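Testis-expressed protein 101 (Mus musculus, PDB 7BPS) plays a role in fertilization, controlling sperm binding to the zona pellucida and sperm migration into the oviduct, probably through ADAM3. Local coordinates at residues G147-S152 with R172-I177; L44-A47 with R51-V54. One frame throughout, in Å; residues are numbered along the deposited sequence.

Interaction 1: G147-S152 with R172-I177; sequences GRLEFS and RLMAMI
Leu149 carries the strand side of this contact, its two methyl groups meeting Leu173 and Met174 of the loop. With CG beside the backbone N and anti to the carbonyl carbon (chi1 -61°), the leucine reaches off strand 143-152 toward 172-177. Its CD1 lies 3.9 Å from Leu173 CD2, the two side chains crossing at about a right angle. CD2 of Leu149 comes equally close to Met174 CG (3.9 Å), and CD1 of the leucine touches that same methylene, which therefore sits against both branches of the fork. This is the second u-PAR/Ly-6 domain, a disulfide-rich three-finger fold, and the loop leads from strand 165-166 to strand 179-180. Further along the strand, Phe151 stands beside the contact and packs on Leu43, which Met174 also touches. The loop makes two successive tight turns: a type I turn closed by Ala175 N to Arg172 O (3.0 Å), and a type I' turn closed by Ile177 N to Met174 O (2.9 Å). Glu187 of strand 183-193 grips the first turn with its carboxylate, one oxygen accepting from Leu173 N and the other from Met174 N.

Interaction 2: L44-A47 with R51-V54; sequences LIKA and RTVV
This is an antiparallel strand pairing next to the turn of the hairpin formed by strands 37-46 and 52-61, inside the first u-PAR/Ly-6 domain. The short strands 44-46 and 52-54 run at 159° to each other. Ile45 and Val53 form the hydrogen-bonded pair: Ile45 N donates to Val53 O at 3.0 Å, and Val53 N returns a bond to Ile45 O at 2.7 Å. Each of the two oxygens also receives a CA-H contact, Val53 O from Leu44 CA (3.2 Å) and Ile45 O from Thr52 CA (3.3 Å), so each oxygen takes one N-H bond and, from the residue next to its donor, a weaker CA-H contact.

Leu44, Lys46, Thr52 and Val54 share one face of the sheet. Leu44 and Val54 lie side by side and point the same way, with Leu44 CD2 4.1 Å from Val54 CG2. Thr52 sits between Leu44 and Lys46. Its CG2, anti to the backbone N, meets Leu44 CB at 3.8 Å, while OG1 turns to the lysine and lies 3.5 Å from Lys46 CG. The lysine chain runs extended until it bends at chi4 (-58°), which brings NZ back to Ala47 O at 3.2 Å; the same amine also makes a weak hydrogen bond to Thr50 O, in the turn.

Pro19 of helix 19-22 covers this face at Leu44, Thr52 and Val54, and Trp103 adds to it over Leu44 and Thr52. Beyond the other face Val53 packs on Val124 and Leu126 of strand 119-126. Within the sheet, strand 80-88 bonds to 37-46 and strand 6-16 to 52-61, placing the hairpin centrally.

In the fold
Both contacts are largely buried, but they belong to different u-PAR/Ly-6 domains, their centres about 13 Å apart. Interaction 2 joins adjacent strands of one sheet through backbone hydrogen bonds, with side chains packing on its faces and a partly exposed lysine and exposed arginine near the turn. Interaction 1 lays a loop over a strand through aliphatic contacts alone, and the backbone bonds of that strand go to other strands. The two meet at the domain interface: Ile45 CD1 lies 3.6 Å from Leu149 CD1 and also packs against the ring of Phe151. Strand 37-46 thus serves both, pairing within its own sheet while one face meets the second domain.

Interaction 1: G147-S152 with R172-I177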
loop_
_atom_site.group_PDB
_atom_site.type_symbol
_atom_site.label_atom_id
_atom_site.label_comp_id
_atom_site.label_asym_id
_atom_site.label_seq_id
_atom_site.Cartn_x
_atom_site.Cartn_y
_atom_site.Cartn_z
ATOM N N GLY A 147 -1.786 14.269 -2.566
ATOM C CA GLY A 147 -0.574 13.584 -3.023
ATOM C C GLY A 147 -0.824 12.613 -4.161
ATOM O O GLY A 147 -1.998 12.257 -4.448
ATOM N N ARG A 148 0.279 12.184 -4.759
ATOM C CA ARG A 148 0.336 11.200 -5.864
ATOM C C ARG A 148 1.470 10.247 -5.519
ATOM O O ARG A 148 2.568 10.715 -5.166
ATOM C CB ARG A 148 0.449 11.931 -7.213
ATOM C CG ARG A 148 0.495 11.052 -8.452
ATOM C CD ARG A 148 -0.013 11.766 -9.698
ATOM N NE ARG A 148 -1.386 11.341 -9.964
ATOM C CZ ARG A 148 -2.483 12.100 -9.886
ATOM N NH1 ARG A 148 -2.436 13.384 -9.566
ATOM N NH2 ARG A 148 -3.650 11.560 -10.178
ATOM N N LEU A 149 1.172 8.946 -5.544
ATOM C CA LEU A 149 2.148 7.874 -5.309
ATOM C C LEU A 149 2.376 7.173 -6.634
ATOM O O LEU A 149 1.405 6.696 -7.199
ATOM C CB LEU A 149 1.635 6.913 -4.239
ATOM C CG LEU A 149 1.394 7.548 -2.871
ATOM C CD1 LEU A 149 0.963 6.481 -1.883
ATOM C CD2 LEU A 149 2.621 8.296 -2.362
ATOM N N GLU A 150 3.635 7.129 -7.062
ATOM C CA GLU A 150 4.108 6.487 -8.314
ATOM C C GLU A 150 4.762 5.161 -7.923
ATOM O O GLU A 150 5.756 5.201 -7.180
ATOM C CB GLU A 150 5.108 7.464 -8.936
ATOM C CG GLU A 150 5.121 7.507 -10.420
ATOM C CD GLU A 150 3.823 8.079 -10.929
ATOM O OE1 GLU A 150 3.467 9.243 -10.530
ATOM O OE2 GLU A 150 3.164 7.341 -11.715
ATOM N N PHE A 151 4.213 4.028 -8.337
ATOM C CA PHE A 151 4.802 2.689 -8.090
ATOM C C PHE A 151 5.361 2.101 -9.386
ATOM O O PHE A 151 4.736 2.266 -10.446
ATOM C CB PHE A 151 3.773 1.753 -7.478
ATOM C CG PHE A 151 3.263 2.232 -6.149
ATOM C CD1 PHE A 151 3.924 1.899 -4.988
ATOM C CD2 PHE A 151 2.112 2.995 -6.072
ATOM C CE1 PHE A 151 3.424 2.310 -3.766
ATOM C CE2 PHE A 151 1.609 3.391 -4.846
ATOM C CZ PHE A 151 2.268 3.061 -3.699
ATOM N N SER A 152 6.528 1.467 -9.294
ATOM C CA SER A 152 7.239 0.871 -10.454
ATOM C C SER A 152 7.973 -0.381 -10.001
ATOM O O SER A 152 8.214 -0.541 -8.816
ATOM C CB SER A 152 8.144 1.856 -11.167
ATOM O OG SER A 152 8.991 2.490 -10.246
ATOM N N ARG A 172 4.844 13.037 3.211
ATOM C CA ARG A 172 5.435 11.875 3.939
ATOM C C ARG A 172 4.358 10.850 4.290
ATOM O O ARG A 172 4.481 10.163 5.321
ATOM C CB ARG A 172 6.188 12.395 5.166
ATOM C CG ARG A 172 7.370 13.274 4.804
ATOM C CD ARG A 172 8.427 13.344 5.900
ATOM N NE ARG A 172 8.300 14.620 6.580
ATOM C CZ ARG A 172 9.182 15.606 6.554
ATOM N NH1 ARG A 172 10.330 15.459 5.927
ATOM N NH2 ARG A 172 8.922 16.728 7.196
ATOM N N LEU A 173 3.341 10.725 3.440
ATOM C CA LEU A 173 2.379 9.603 3.509
ATOM C C LEU A 173 3.174 8.292 3.554
ATOM O O LEU A 173 2.824 7.412 4.371
ATOM C CB LEU A 173 1.428 9.658 2.307
ATOM C CG LEU A 173 0.415 8.513 2.228
ATOM C CD1 LEU A 173 -0.409 8.414 3.509
ATOM C CD2 LEU A 173 -0.494 8.669 1.030
ATOM N N MET A 174 4.203 8.152 2.715
ATOM C CA MET A 174 4.970 6.886 2.642
ATOM C C MET A 174 6.245 7.003 3.500
ATOM O O MET A 174 7.171 6.195 3.326
ATOM C CB MET A 174 5.287 6.525 1.189
ATOM C CG MET A 174 4.092 6.040 0.425
ATOM S SD MET A 174 3.294 4.615 1.221
ATOM C CE MET A 174 4.521 3.339 0.960
ATOM N N ALA A 175 6.266 7.947 4.443
ATOM C CA ALA A 175 7.316 8.116 5.472
ATOM C C ALA A 175 8.714 8.126 4.847
ATOM O O ALA A 175 9.633 7.723 5.521
ATOM C CB ALA A 175 7.172 7.039 6.511
ATOM N N MET A 176 8.866 8.633 3.621
ATOM C CA MET A 176 10.192 8.836 2.985
ATOM C C MET A 176 10.840 7.475 2.752
ATOM O O MET A 176 12.079 7.441 2.596
ATOM C CB MET A 176 11.107 9.705 3.860
ATOM C CG MET A 176 10.530 11.107 4.109
ATOM S SD MET A 176 11.676 12.156 5.036
ATOM C CE MET A 176 12.702 12.712 3.673
ATOM N N ILE A 177 10.045 6.407 2.715
ATOM C CA ILE A 177 10.543 5.054 2.321
ATOM C C ILE A 177 10.332 4.885 0.805
ATOM O O ILE A 177 9.223 5.122 0.351
ATOM C CB ILE A 177 9.886 3.962 3.187
ATOM C CG1 ILE A 177 10.342 4.125 4.647
ATOM C CG2 ILE A 177 10.201 2.575 2.624
ATOM C CD1 ILE A 177 9.529 3.394 5.679
#

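Interaction 2: L44-A47 with R51-V54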
loop_
_atom_site.group_PDB
_atom_site.type_symbol
_atom_site.label_atom_id
_atom_site.label_comp_id
_atom_site.label_asym_id
_atom_site.label_seq_id
_atom_site.Cartn_x
_atom_site.Cartn_y
_atom_site.Cartn_z
ATOM N N LEU A 44 -1.533 -1.275 1.537
ATOM C CA LEU A 44 -2.953 -0.865 1.687
ATOM C C LEU A 44 -2.982 0.607 2.040
ATOM O O LEU A 44 -2.289 0.993 2.974
ATOM C CB LEU A 44 -3.627 -1.709 2.776
ATOM C CG LEU A 44 -3.672 -3.208 2.482
ATOM C CD1 LEU A 44 -2.534 -3.954 3.169
ATOM C CD2 LEU A 44 -5.000 -3.807 2.880
ATOM N N ILE A 45 -3.735 1.401 1.297
ATOM C CA ILE A 45 -3.833 2.877 1.512
ATOM C C ILE A 45 -5.308 3.278 1.538
ATOM O O ILE A 45 -6.063 2.871 0.631
ATOM C CB ILE A 45 -3.057 3.639 0.438
ATOM C CG1 ILE A 45 -1.608 3.158 0.343
ATOM C CG2 ILE A 45 -3.136 5.121 0.706
ATOM C CD1 ILE A 45 -0.917 3.528 -0.944
ATOM N N LYS A 46 -5.656 4.085 2.532
ATOM C CA LYS A 46 -7.035 4.471 2.890
ATOM C C LYS A 46 -7.013 5.944 3.291
ATOM O O LYS A 46 -6.034 6.372 3.939
ATOM C CB LYS A 46 -7.444 3.590 4.063
ATOM C CG LYS A 46 -8.923 3.533 4.374
ATOM C CD LYS A 46 -9.195 3.032 5.769
ATOM C CE LYS A 46 -10.677 2.842 5.993
ATOM N NZ LYS A 46 -11.428 4.099 5.765
ATOM N N ALA A 47 -8.038 6.702 2.928
ATOM C CA ALA A 47 -8.328 7.993 3.583
ATOM C C ALA A 47 -9.541 7.794 4.489
ATOM O O ALA A 47 -10.141 6.749 4.442
ATOM C CB ALA A 47 -8.529 9.104 2.576
ATOM N N ARG A 51 -12.806 3.713 0.417
ATOM C CA ARG A 51 -12.311 2.329 0.227
ATOM C C ARG A 51 -10.787 2.324 0.394
ATOM O O ARG A 51 -10.147 3.423 0.547
ATOM C CB ARG A 51 -12.705 1.800 -1.147
ATOM C CG ARG A 51 -14.200 1.863 -1.395
ATOM C CD ARG A 51 -14.521 1.060 -2.634
ATOM N NE ARG A 51 -15.857 0.527 -2.572
ATOM C CZ ARG A 51 -16.917 1.084 -3.132
ATOM N NH1 ARG A 51 -16.785 2.210 -3.815
ATOM N NH2 ARG A 51 -18.097 0.494 -3.013
ATOM N N THR A 52 -10.214 1.133 0.363
ATOM C CA THR A 52 -8.769 0.903 0.556
ATOM C C THR A 52 -8.170 0.482 -0.788
ATOM O O THR A 52 -8.697 -0.474 -1.413
ATOM C CB THR A 52 -8.544 -0.142 1.645
ATOM O OG1 THR A 52 -9.057 0.415 2.847
ATOM C CG2 THR A 52 -7.092 -0.488 1.843
ATOM N N VAL A 53 -7.121 1.176 -1.213
ATOM C CA VAL A 53 -6.316 0.759 -2.389
ATOM C C VAL A 53 -5.426 -0.408 -1.939
ATOM O O VAL A 53 -4.786 -0.293 -0.899
ATOM C CB VAL A 53 -5.495 1.933 -2.944
ATOM C CG1 VAL A 53 -4.690 1.538 -4.176
ATOM C CG2 VAL A 53 -6.408 3.093 -3.277
ATOM N N VAL A 54 -5.420 -1.497 -2.694
ATOM C CA VAL A 54 -4.590 -2.698 -2.426
ATOM C C VAL A 54 -3.694 -2.967 -3.647
ATOM O O VAL A 54 -4.237 -3.244 -4.769
ATOM C CB VAL A 54 -5.472 -3.891 -2.043
ATOM C CG1 VAL A 54 -4.656 -5.073 -1.639
ATOM C CG2 VAL A 54 -6.403 -3.528 -0.910
#